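Cell wall binding protein cwp8 (PDB 5J6Q) is a surface protein of Clostridium difficile that probably attaches to the cell wall through three CWB2 modules. Local coordinates at residues D400-S405 and I444-N449; A419-G424 and L464-G469; L23-E28 and D38-I43; D2-V7 and L177-V182. All coordinates share one frame; numbering follows the deposited sequence.

Interaction 1 of 4, residues D400-S405 and I444-N449; sequences DRFETS and IIVTGN. With SO4 (sulfate ion), chain E.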
# COMPACT_ATOMS: atom_id res chain seq x y z
N ASP A 400 -15.83 43.82 -1.55
CA ASP A 400 -15.54 42.86 -2.61
C ASP A 400 -14.10 42.34 -2.43
O ASP A 400 -13.41 42.75 -1.50
CB ASP A 400 -15.74 43.50 -4.00
CG ASP A 400 -15.04 44.82 -4.22
OD1 ASP A 400 -13.89 44.99 -3.72
OD2 ASP A 400 -15.63 45.70 -4.89
N ARG A 401 -13.66 41.45 -3.33
CA ARG A 401 -12.36 40.78 -3.30
C ARG A 401 -11.20 41.73 -3.34
O ARG A 401 -10.16 41.49 -2.69
CB ARG A 401 -12.26 39.83 -4.50
CG ARG A 401 -11.86 40.58 -5.76
CD ARG A 401 -12.01 39.71 -6.96
NE ARG A 401 -13.40 39.35 -7.10
CZ ARG A 401 -13.84 38.43 -7.94
NH1 ARG A 401 -15.14 38.18 -8.03
NH2 ARG A 401 -12.99 37.73 -8.68
N PHE A 402 -11.36 42.81 -4.12
CA PHE A 402 -10.33 43.82 -4.28
C PHE A 402 -10.11 44.42 -2.92
O PHE A 402 -8.97 44.63 -2.51
CB PHE A 402 -10.77 44.91 -5.30
CG PHE A 402 -11.24 44.34 -6.63
CD1 PHE A 402 -12.59 44.30 -6.94
CD2 PHE A 402 -10.34 43.82 -7.55
CE1 PHE A 402 -13.04 43.75 -8.15
CE2 PHE A 402 -10.78 43.28 -8.75
CZ PHE A 402 -12.13 43.24 -9.04
N GLU A 403 -11.21 44.71 -2.23
CA GLU A 403 -11.15 45.33 -0.91
C GLU A 403 -10.67 44.33 0.12
O GLU A 403 -9.90 44.69 1.00
CB GLU A 403 -12.54 45.87 -0.53
CG GLU A 403 -12.89 47.12 -1.31
CD GLU A 403 -14.28 47.62 -1.00
OE1 GLU A 403 -14.65 47.65 0.20
OE2 GLU A 403 -15.00 47.99 -1.95
N THR A 404 -11.12 43.08 0.03
CA THR A 404 -10.66 42.11 0.99
C THR A 404 -9.15 41.94 0.89
O THR A 404 -8.49 41.88 1.93
CB THR A 404 -11.44 40.85 0.78
OG1 THR A 404 -12.81 41.18 1.09
CG2 THR A 404 -10.91 39.66 1.64
N SER A 405 -8.57 41.97 -0.33
CA SER A 405 -7.15 41.74 -0.42
C SER A 405 -6.41 42.85 0.28
O SER A 405 -5.45 42.55 0.98
CB SER A 405 -6.70 41.56 -1.88
OG SER A 405 -6.58 42.75 -2.65
N ILE A 444 -0.53 40.10 -1.72
CA ILE A 444 -0.99 39.81 -3.03
C ILE A 444 -2.13 40.74 -3.17
O ILE A 444 -3.17 40.53 -2.54
CB ILE A 444 -1.45 38.32 -3.16
CG1 ILE A 444 -0.23 37.36 -3.18
CG2 ILE A 444 -2.29 38.17 -4.40
CD1 ILE A 444 -0.68 35.88 -2.97
N ILE A 445 -1.98 41.74 -4.03
CA ILE A 445 -3.02 42.72 -4.16
C ILE A 445 -3.78 42.37 -5.39
O ILE A 445 -3.18 42.15 -6.45
CB ILE A 445 -2.32 44.12 -4.25
CG1 ILE A 445 -1.47 44.39 -2.95
CG2 ILE A 445 -3.37 45.20 -4.48
CD1 ILE A 445 -2.35 44.31 -1.66
N VAL A 446 -5.07 42.31 -5.25
CA VAL A 446 -5.98 41.98 -6.32
C VAL A 446 -6.56 43.33 -6.79
O VAL A 446 -7.01 44.09 -5.93
CB VAL A 446 -7.05 41.08 -5.74
CG1 VAL A 446 -8.08 40.69 -6.80
CG2 VAL A 446 -6.44 39.83 -5.12
N THR A 447 -6.60 43.61 -8.13
CA THR A 447 -7.10 44.90 -8.60
C THR A 447 -8.07 44.77 -9.79
O THR A 447 -8.05 43.78 -10.55
CB THR A 447 -5.88 45.80 -8.96
OG1 THR A 447 -6.37 47.14 -9.23
CG2 THR A 447 -5.12 45.29 -10.19
N GLY A 448 -8.94 45.78 -9.92
CA GLY A 448 -9.91 45.82 -10.99
C GLY A 448 -9.23 46.56 -12.11
O GLY A 448 -8.01 46.65 -12.13
N ASN A 449 -10.02 47.10 -13.03
CA ASN A 449 -9.47 47.81 -14.18
C ASN A 449 -8.55 48.96 -13.81
O ASN A 449 -7.65 49.29 -14.58
CB ASN A 449 -10.60 48.30 -15.05
CG ASN A 449 -11.06 47.18 -15.91
OD1 ASN A 449 -12.26 46.91 -15.99
ND2 ASN A 449 -10.15 46.44 -16.54
S SO4 E . -16.87 39.90 -5.31
O1 SO4 E . -17.56 41.03 -5.99
O2 SO4 E . -16.99 38.67 -6.09
O3 SO4 E . -17.51 39.66 -4.05
O4 SO4 E . -15.47 40.30 -5.15
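Ser405 OG reaches from the helix to a strand backbone: Val446 N donates to it at 3.0 Å in a nearly straight bond (169°), while the hydroxyl donates to Phe402 O, so two bonds hold the buried oxygen, one accepted and one donated. With chi1 at 78°, OG sits between the backbone N and the carbonyl carbon. Val446 points at the helix and packs beside this bond; its CG2 lies 3.7 Å from Ser405 CB, and its CG1 meets Phe402 CD2 and the CG of Arg401, whose chain crosses it at about a right angle. The Phe402 ring carries Arg401 CG over one face and turns an edge to Val446 O; its CE2 lies 3.3 Å from Gly448 N. At the helix start, Asp400 OD1 caps Glu403 N. A sulfate, probably from the crystallisation liquor, is bound by three N-H groups of Arg401: O4 accepts from the backbone N at 2.8 Å and from NE, and O2 from NH1 at 2.7 Å, the guanidinium edge-on. The 401-405 turn of helix 401-410 thus runs nearly antiparallel (157°) to edge strand 444-447 of a four-stranded parallel sheet, the alpha/beta layering of a CWB2 module with its toprim-like fold.

Interaction 2 of 4, residues A419-G424 and L464-G469; sequences AFVVGG and LEIVGG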
# COMPACT_ATOMS: atom_id res chain seq x y z
N ALA A 419 5.70 42.99 -3.18
CA ALA A 419 4.27 42.88 -3.26
C ALA A 419 3.89 42.41 -4.67
O ALA A 419 4.62 42.67 -5.64
CB ALA A 419 3.62 44.19 -2.93
N PHE A 420 2.79 41.67 -4.78
CA PHE A 420 2.37 41.07 -6.05
C PHE A 420 1.08 41.64 -6.48
O PHE A 420 0.24 41.87 -5.63
CB PHE A 420 2.18 39.53 -5.87
CG PHE A 420 3.51 38.86 -5.88
CD1 PHE A 420 4.08 38.40 -4.71
CD2 PHE A 420 4.24 38.76 -7.06
CE1 PHE A 420 5.35 37.86 -4.72
CE2 PHE A 420 5.52 38.21 -7.06
CZ PHE A 420 6.06 37.77 -5.90
N VAL A 421 0.88 41.84 -7.78
CA VAL A 421 -0.40 42.39 -8.26
C VAL A 421 -0.99 41.48 -9.25
O VAL A 421 -0.31 41.06 -10.18
CB VAL A 421 -0.27 43.80 -8.89
CG1 VAL A 421 -1.47 44.10 -9.79
CG2 VAL A 421 -0.20 44.84 -7.78
N VAL A 422 -2.27 41.16 -9.08
CA VAL A 422 -2.96 40.18 -9.94
C VAL A 422 -4.33 40.70 -10.21
O VAL A 422 -4.80 41.57 -9.46
CB VAL A 422 -2.99 38.78 -9.18
CG1 VAL A 422 -1.57 38.42 -8.65
CG2 VAL A 422 -3.97 38.83 -8.00
N GLY A 423 -5.04 40.15 -11.19
CA GLY A 423 -6.38 40.65 -11.50
C GLY A 423 -7.49 39.91 -10.78
O GLY A 423 -7.38 38.75 -10.40
N GLY A 424 -8.60 40.59 -10.59
CA GLY A 424 -9.71 40.01 -9.88
C GLY A 424 -10.24 38.80 -10.62
O GLY A 424 -10.97 38.01 -10.05
N LEU A 464 7.39 45.92 -6.83
CA LEU A 464 6.21 45.19 -7.24
C LEU A 464 6.42 44.25 -8.44
O LEU A 464 7.31 44.44 -9.26
CB LEU A 464 5.12 46.26 -7.57
CG LEU A 464 4.89 47.27 -6.44
CD1 LEU A 464 4.24 48.58 -6.94
CD2 LEU A 464 4.01 46.61 -5.40
N GLU A 465 5.58 43.22 -8.52
CA GLU A 465 5.64 42.25 -9.62
C GLU A 465 4.20 41.95 -10.01
O GLU A 465 3.34 41.84 -9.14
CB GLU A 465 6.39 40.97 -9.19
CG GLU A 465 6.47 39.91 -10.29
CD GLU A 465 7.88 39.78 -10.90
OE1 GLU A 465 7.98 39.92 -12.13
OE2 GLU A 465 8.86 39.52 -10.18
N ILE A 466 3.93 41.89 -11.31
CA ILE A 466 2.59 41.59 -11.79
C ILE A 466 2.52 40.14 -12.28
O ILE A 466 3.47 39.69 -12.92
CB ILE A 466 2.22 42.55 -12.92
CG1 ILE A 466 2.56 44.00 -12.51
CG2 ILE A 466 0.73 42.40 -13.21
CD1 ILE A 466 2.06 45.06 -13.50
N VAL A 467 1.40 39.45 -12.00
CA VAL A 467 1.20 38.05 -12.39
C VAL A 467 -0.13 38.00 -13.14
O VAL A 467 -1.19 38.18 -12.56
CB VAL A 467 1.25 37.05 -11.18
CG1 VAL A 467 1.04 35.60 -11.67
CG2 VAL A 467 2.59 37.13 -10.46
N GLY A 468 -0.08 37.76 -14.46
CA GLY A 468 -1.29 37.76 -15.28
C GLY A 468 -1.00 38.61 -16.52
O GLY A 468 -0.11 39.46 -16.51
N GLY A 469 -1.71 38.35 -17.60
CA GLY A 469 -1.55 39.11 -18.83
C GLY A 469 -2.29 40.44 -18.76
O GLY A 469 -2.93 40.76 -17.75
O HOH W 1 -3.67 37.93 -12.79
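Strands 419-423 and 464-467 run parallel, their axes 4.7 Å apart at closest approach and inclined by 27°. Three backbone bonds join them in alternation: Glu465 N to Ala419 O, Val421 N to Glu465 O (2.8 Å) and Val467 N to Val421 O. Beyond the last, a water bridges the widening gap, accepting from Gly423 N and donating to Val467 O. These are the two inner strands of the four-stranded parallel sheet in this CWB2 module, flanked by 444-447 and 491-493. On one face, Ala419 CB presses on Leu464 CD2 at 3.5 Å, closer than two methyls normally sit, and Val421 and Ile466 continue the apolar surface under helices 453-459 and 475-484. On the other face Phe420 and Glu465 run alongside each other, with ring and carboxylate planes only 14° apart. Glu465 CG, anti to the backbone N (chi1 180°), runs on alongside the ring beyond CB, which is 3.6 Å from Phe420 CE2. A bend at chi2 then leads the carboxylate away from Phe420 toward Lys508 and Tyr509, both weak partners. Val467 CG2 touches Phe420 CD2 at 4.1 Å, and Val422 CG1 lies 4.0 Å from Val467 CB.

Interaction 3 of 4, residues L23-E28 and D38-I43; sequences LEVKFE and DRVYDI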
# COMPACT_ATOMS: atom_id res chain seq x y z
N LEU A 23 -10.17 -37.16 11.18
CA LEU A 23 -9.86 -38.09 12.30
C LEU A 23 -10.80 -39.32 12.25
O LEU A 23 -10.47 -40.35 12.82
CB LEU A 23 -10.07 -37.39 13.67
CG LEU A 23 -9.07 -36.30 13.96
CD1 LEU A 23 -9.39 -35.56 15.27
CD2 LEU A 23 -7.70 -36.96 14.07
N GLU A 24 -11.99 -39.23 11.59
CA GLU A 24 -12.82 -40.43 11.61
C GLU A 24 -12.38 -41.49 10.60
O GLU A 24 -12.70 -42.67 10.81
CB GLU A 24 -14.29 -40.03 11.43
CG GLU A 24 -14.78 -39.31 12.68
CD GLU A 24 -14.18 -39.93 13.96
OE1 GLU A 24 -13.16 -39.40 14.52
OE2 GLU A 24 -14.68 -40.95 14.39
N VAL A 25 -11.60 -41.11 9.54
CA VAL A 25 -11.19 -42.09 8.54
C VAL A 25 -10.22 -43.11 9.12
O VAL A 25 -9.07 -42.77 9.48
CB VAL A 25 -10.60 -41.35 7.32
CG1 VAL A 25 -10.28 -42.34 6.22
CG2 VAL A 25 -11.61 -40.30 6.79
N LYS A 26 -10.67 -44.37 9.23
CA LYS A 26 -9.83 -45.43 9.76
C LYS A 26 -9.67 -46.58 8.72
O LYS A 26 -10.41 -46.63 7.73
CB LYS A 26 -10.46 -46.01 11.04
CG LYS A 26 -9.90 -45.38 12.31
CD LYS A 26 -10.48 -44.05 12.63
CE LYS A 26 -10.43 -43.79 14.14
NZ LYS A 26 -11.59 -42.96 14.58
N PHE A 27 -8.71 -47.47 8.98
CA PHE A 27 -8.45 -48.60 8.13
C PHE A 27 -9.47 -49.67 8.53
O PHE A 27 -9.61 -49.91 9.72
CB PHE A 27 -7.05 -49.16 8.38
CG PHE A 27 -5.96 -48.32 7.77
CD1 PHE A 27 -5.12 -47.57 8.57
CD2 PHE A 27 -5.81 -48.25 6.39
CE1 PHE A 27 -4.14 -46.77 8.00
CE2 PHE A 27 -4.82 -47.44 5.83
CZ PHE A 27 -3.99 -46.70 6.64
N GLU A 28 -10.18 -50.25 7.55
CA GLU A 28 -11.12 -51.32 7.82
C GLU A 28 -10.42 -52.67 7.59
O GLU A 28 -10.80 -53.68 8.17
CB GLU A 28 -12.35 -51.10 6.94
CG GLU A 28 -12.97 -49.75 7.28
CD GLU A 28 -14.18 -49.41 6.44
OE1 GLU A 28 -14.01 -49.14 5.22
OE2 GLU A 28 -15.29 -49.39 7.00
N ASP A 38 -6.73 -48.20 12.81
CA ASP A 38 -5.75 -47.14 12.99
C ASP A 38 -6.28 -45.93 12.20
O ASP A 38 -6.97 -46.16 11.16
CB ASP A 38 -4.41 -47.55 12.37
CG ASP A 38 -3.49 -48.22 13.33
OD1 ASP A 38 -3.91 -48.48 14.49
OD2 ASP A 38 -2.33 -48.50 12.94
N ARG A 39 -6.03 -44.67 12.64
CA ARG A 39 -6.46 -43.60 11.75
C ARG A 39 -5.62 -43.62 10.45
O ARG A 39 -4.45 -44.04 10.44
CB ARG A 39 -6.27 -42.18 12.30
CG ARG A 39 -6.84 -41.97 13.70
CD ARG A 39 -6.03 -40.85 14.37
NE ARG A 39 -6.79 -40.31 15.48
CZ ARG A 39 -6.42 -39.33 16.30
NH1 ARG A 39 -7.21 -38.95 17.29
NH2 ARG A 39 -5.24 -38.70 16.12
N VAL A 40 -6.22 -43.12 9.38
CA VAL A 40 -5.49 -43.06 8.12
C VAL A 40 -4.78 -41.70 8.00
O VAL A 40 -3.86 -41.60 7.21
CB VAL A 40 -6.31 -43.35 6.85
CG1 VAL A 40 -7.06 -44.70 6.72
CG2 VAL A 40 -6.63 -42.24 5.88
N TYR A 41 -5.21 -40.68 8.75
CA TYR A 41 -4.47 -39.42 8.70
C TYR A 41 -3.67 -39.31 9.95
O TYR A 41 -4.16 -39.64 11.05
CB TYR A 41 -5.38 -38.21 8.52
CG TYR A 41 -6.04 -38.27 7.16
CD1 TYR A 41 -7.38 -38.55 7.04
CD2 TYR A 41 -5.29 -38.08 6.00
CE1 TYR A 41 -8.00 -38.65 5.79
CE2 TYR A 41 -5.89 -38.18 4.74
CZ TYR A 41 -7.24 -38.46 4.64
OH TYR A 41 -7.81 -38.56 3.39
N ASP A 42 -2.40 -38.90 9.78
CA ASP A 42 -1.51 -38.70 10.88
C ASP A 42 -1.64 -37.16 11.13
O ASP A 42 -1.24 -36.31 10.31
CB ASP A 42 -0.07 -39.16 10.48
CG ASP A 42 0.92 -38.79 11.55
OD1 ASP A 42 0.48 -38.29 12.58
OD2 ASP A 42 2.16 -38.99 11.35
N ILE A 43 -2.24 -36.80 12.25
CA ILE A 43 -2.46 -35.40 12.47
C ILE A 43 -1.83 -34.87 13.78
O ILE A 43 -2.01 -35.46 14.83
CB ILE A 43 -3.91 -35.15 12.53
CG1 ILE A 43 -4.60 -35.77 11.26
CG2 ILE A 43 -4.16 -33.69 12.71
CD1 ILE A 43 -6.03 -35.20 11.04
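Val25 and Val40 meet through their methyls, CG1 to CG2 at 3.7 Å, where the chain leaving helix 13-24 runs beside the approach to strand 41-45 in the N-terminal alpha/beta region. A single backbone bridge pairs Lys26 with Arg39, closed by Val40 N to Val25 O (2.9 Å) and Phe27 N to Asp38 O (3.1 Å). Val40 is shared between two rings. Its CG1, anti to the carbonyl carbon (chi1 -58°), stands over the centre of the Phe27 ring in a CH-pi contact, 3.5 Å from the centroid and only 7° off the normal, whereas CG2 lies above a face of Tyr41. The Phe27 ring edge has Asp38 CB in its plane, while the Asp38 carboxylate bonds to Asn35 N. Lys26 bends at chi2 and chi4 and follows Arg39 in the same direction, CE lying 4.0 Å from CG of Arg39; its NZ turns back to a weak bond with Leu23 O. Arg39 is extended from CG to NE and runs beside Leu23, its guanidinium held at Leu50 O and, weakly, Thr51 O. Leu23 CD2 touches Ile43 CD1 and also lies over the centre of one face of the Arg39 guanidinium, 3.5 Å from Arg39 CZ.

Interaction 4 of 4, residues D2-V7 and L177-V182; sequences DKNYTV and LHTVTV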
# COMPACT_ATOMS: atom_id res chain seq x y z
N ASP A 2 -5.90 -30.05 -0.54
CA ASP A 2 -4.45 -30.22 -0.50
C ASP A 2 -3.66 -28.92 -0.64
O ASP A 2 -3.40 -28.49 -1.76
CB ASP A 2 -4.01 -31.20 -1.61
CG ASP A 2 -4.86 -31.15 -2.87
OD1 ASP A 2 -5.19 -30.03 -3.32
OD2 ASP A 2 -5.19 -32.22 -3.41
N LYS A 3 -3.26 -28.31 0.48
CA LYS A 3 -2.47 -27.08 0.43
C LYS A 3 -2.03 -26.60 1.80
O LYS A 3 -2.63 -26.93 2.82
CB LYS A 3 -3.23 -25.95 -0.27
CG LYS A 3 -2.39 -25.22 -1.34
CD LYS A 3 -1.13 -26.02 -1.70
CE LYS A 3 -0.18 -25.29 -2.60
NZ LYS A 3 1.02 -26.13 -2.86
N ASN A 4 -0.94 -25.81 1.82
CA ASN A 4 -0.38 -25.25 3.04
C ASN A 4 -0.67 -23.75 3.15
O ASN A 4 -0.10 -22.96 2.41
CB ASN A 4 1.12 -25.47 3.07
CG ASN A 4 1.51 -26.90 2.81
OD1 ASN A 4 2.18 -27.50 3.65
ND2 ASN A 4 1.03 -27.56 1.75
N TYR A 5 -1.55 -23.36 4.08
CA TYR A 5 -1.92 -21.96 4.25
C TYR A 5 -2.01 -21.51 5.73
O TYR A 5 -1.68 -22.29 6.64
CB TYR A 5 -3.27 -21.73 3.57
CG TYR A 5 -4.32 -22.67 4.11
CD1 TYR A 5 -5.16 -22.28 5.13
CD2 TYR A 5 -4.44 -23.96 3.61
CE1 TYR A 5 -6.12 -23.14 5.65
CE2 TYR A 5 -5.40 -24.84 4.12
CZ TYR A 5 -6.23 -24.42 5.14
OH TYR A 5 -7.17 -25.28 5.66
N THR A 6 -2.54 -20.29 5.94
CA THR A 6 -2.65 -19.71 7.23
C THR A 6 -4.00 -19.13 7.45
O THR A 6 -4.56 -18.48 6.57
CB THR A 6 -1.49 -18.69 7.35
OG1 THR A 6 -0.28 -19.40 7.04
CG2 THR A 6 -1.39 -18.07 8.69
N VAL A 7 -4.57 -19.37 8.60
CA VAL A 7 -5.89 -18.86 8.92
C VAL A 7 -5.80 -18.23 10.21
O VAL A 7 -4.94 -18.56 10.99
CB VAL A 7 -7.00 -19.97 9.01
CG1 VAL A 7 -7.33 -20.50 7.62
CG2 VAL A 7 -6.53 -21.13 9.90
N LEU A 177 2.93 -34.25 3.69
CA LEU A 177 2.70 -33.42 4.90
C LEU A 177 2.18 -32.03 4.55
O LEU A 177 2.96 -31.26 3.99
CB LEU A 177 4.10 -33.29 5.56
CG LEU A 177 4.26 -32.67 6.97
CD1 LEU A 177 3.93 -31.19 6.92
CD2 LEU A 177 3.49 -33.37 8.03
N HIS A 178 0.89 -31.69 4.84
CA HIS A 178 0.33 -30.35 4.60
C HIS A 178 0.30 -29.58 5.96
O HIS A 178 0.02 -30.20 6.99
CB HIS A 178 -1.12 -30.37 4.02
CG HIS A 178 -1.25 -31.14 2.75
ND1 HIS A 178 -1.65 -32.46 2.73
CD2 HIS A 178 -1.06 -30.77 1.46
CE1 HIS A 178 -1.69 -32.86 1.46
NE2 HIS A 178 -1.33 -31.86 0.68
N THR A 179 0.54 -28.27 5.97
CA THR A 179 0.60 -27.53 7.20
C THR A 179 -0.27 -26.37 7.17
O THR A 179 -0.27 -25.59 6.20
CB THR A 179 2.04 -27.03 7.46
OG1 THR A 179 2.84 -28.18 7.62
CG2 THR A 179 2.12 -26.13 8.72
N VAL A 180 -1.01 -26.23 8.24
CA VAL A 180 -1.88 -25.12 8.31
C VAL A 180 -1.42 -24.37 9.53
O VAL A 180 -1.33 -24.93 10.65
CB VAL A 180 -3.36 -25.58 8.46
CG1 VAL A 180 -4.29 -24.38 8.55
CG2 VAL A 180 -3.75 -26.52 7.30
N THR A 181 -1.17 -23.13 9.36
CA THR A 181 -0.68 -22.37 10.50
C THR A 181 -1.81 -21.64 10.97
O THR A 181 -2.54 -21.12 10.12
CB THR A 181 0.47 -21.44 10.02
OG1 THR A 181 1.47 -22.32 9.44
CG2 THR A 181 1.02 -20.58 11.13
N VAL A 182 -2.02 -21.60 12.30
CA VAL A 182 -3.16 -20.88 12.84
C VAL A 182 -2.62 -19.78 13.68
O VAL A 182 -1.79 -20.07 14.56
CB VAL A 182 -4.13 -21.80 13.69
CG1 VAL A 182 -5.17 -20.93 14.36
CG2 VAL A 182 -4.83 -22.83 12.79
O HOH W 2 1.17 -23.49 6.66
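Tyr5 and Val180 extend next to each other from the same face of a parallel pair of strands, 5-8 and 178-183, at the edge of the five-stranded mixed sheet of the N-terminal region. Tyr5 CG stands between its backbone N and carbonyl carbon (chi1 56°), and this brings the ring over its neighbour: CE1 is 3.6 Å from Val180 CG1, while CG2 of the valine makes a looser CH-pi contact over a ring face. Val7 CG1 lies at the edge of the same ring, and Val7 CG2 meets Val182 CG2 obliquely at 3.8 Å. Leu15 of helix 13-24 touches Tyr5, Val180 and Val182, so this face of the sheet packs under the helix. On the other face Thr6 and Thr181 run alongside each other, Thr6 OG1 lying 3.7 Å from Thr181 CB. The backbones are joined by Thr181 N to Tyr5 O (2.9 Å) and Val7 N to Thr181 O (3.1 Å). A water donates to both Tyr5 O and Thr179 O and also bonds Thr181 OG1, stitching the strands together on the threonine side. Nearer the N-terminus a side chain also joins the strands. Asn4 crosses His178 at about a right angle, amide and imidazole planes 48° apart, its ND2 near the ring edge. The amide oxygen turns instead to the strand: Thr179 N donates to Asn4 OD1 at 2.9 Å, coming from above the carbonyl plane, 64° out of it.

Overall arrangement
The four contacts form two pairs at opposite sides of the chain's centre. Interactions 1 and 2 share one CWB2 module, with centres 11 Å apart: strand 444-447 lies next to 418-423, and Ile445 bonds through its backbone to Phe420 and Val422, so the helix contact of interaction 1 is carried directly into the sheet of interaction 2. The sulfate sits at the helix start in interaction 1, on Arg401. Interactions 3 and 4 lie about 19 Å apart between centres and about 6 Å between nearest atoms; both reach one mixed sheet, with interaction 3 nested inside the long loop that interaction 4 closes. Centres of interactions 2 and 4 are about 68 Å apart.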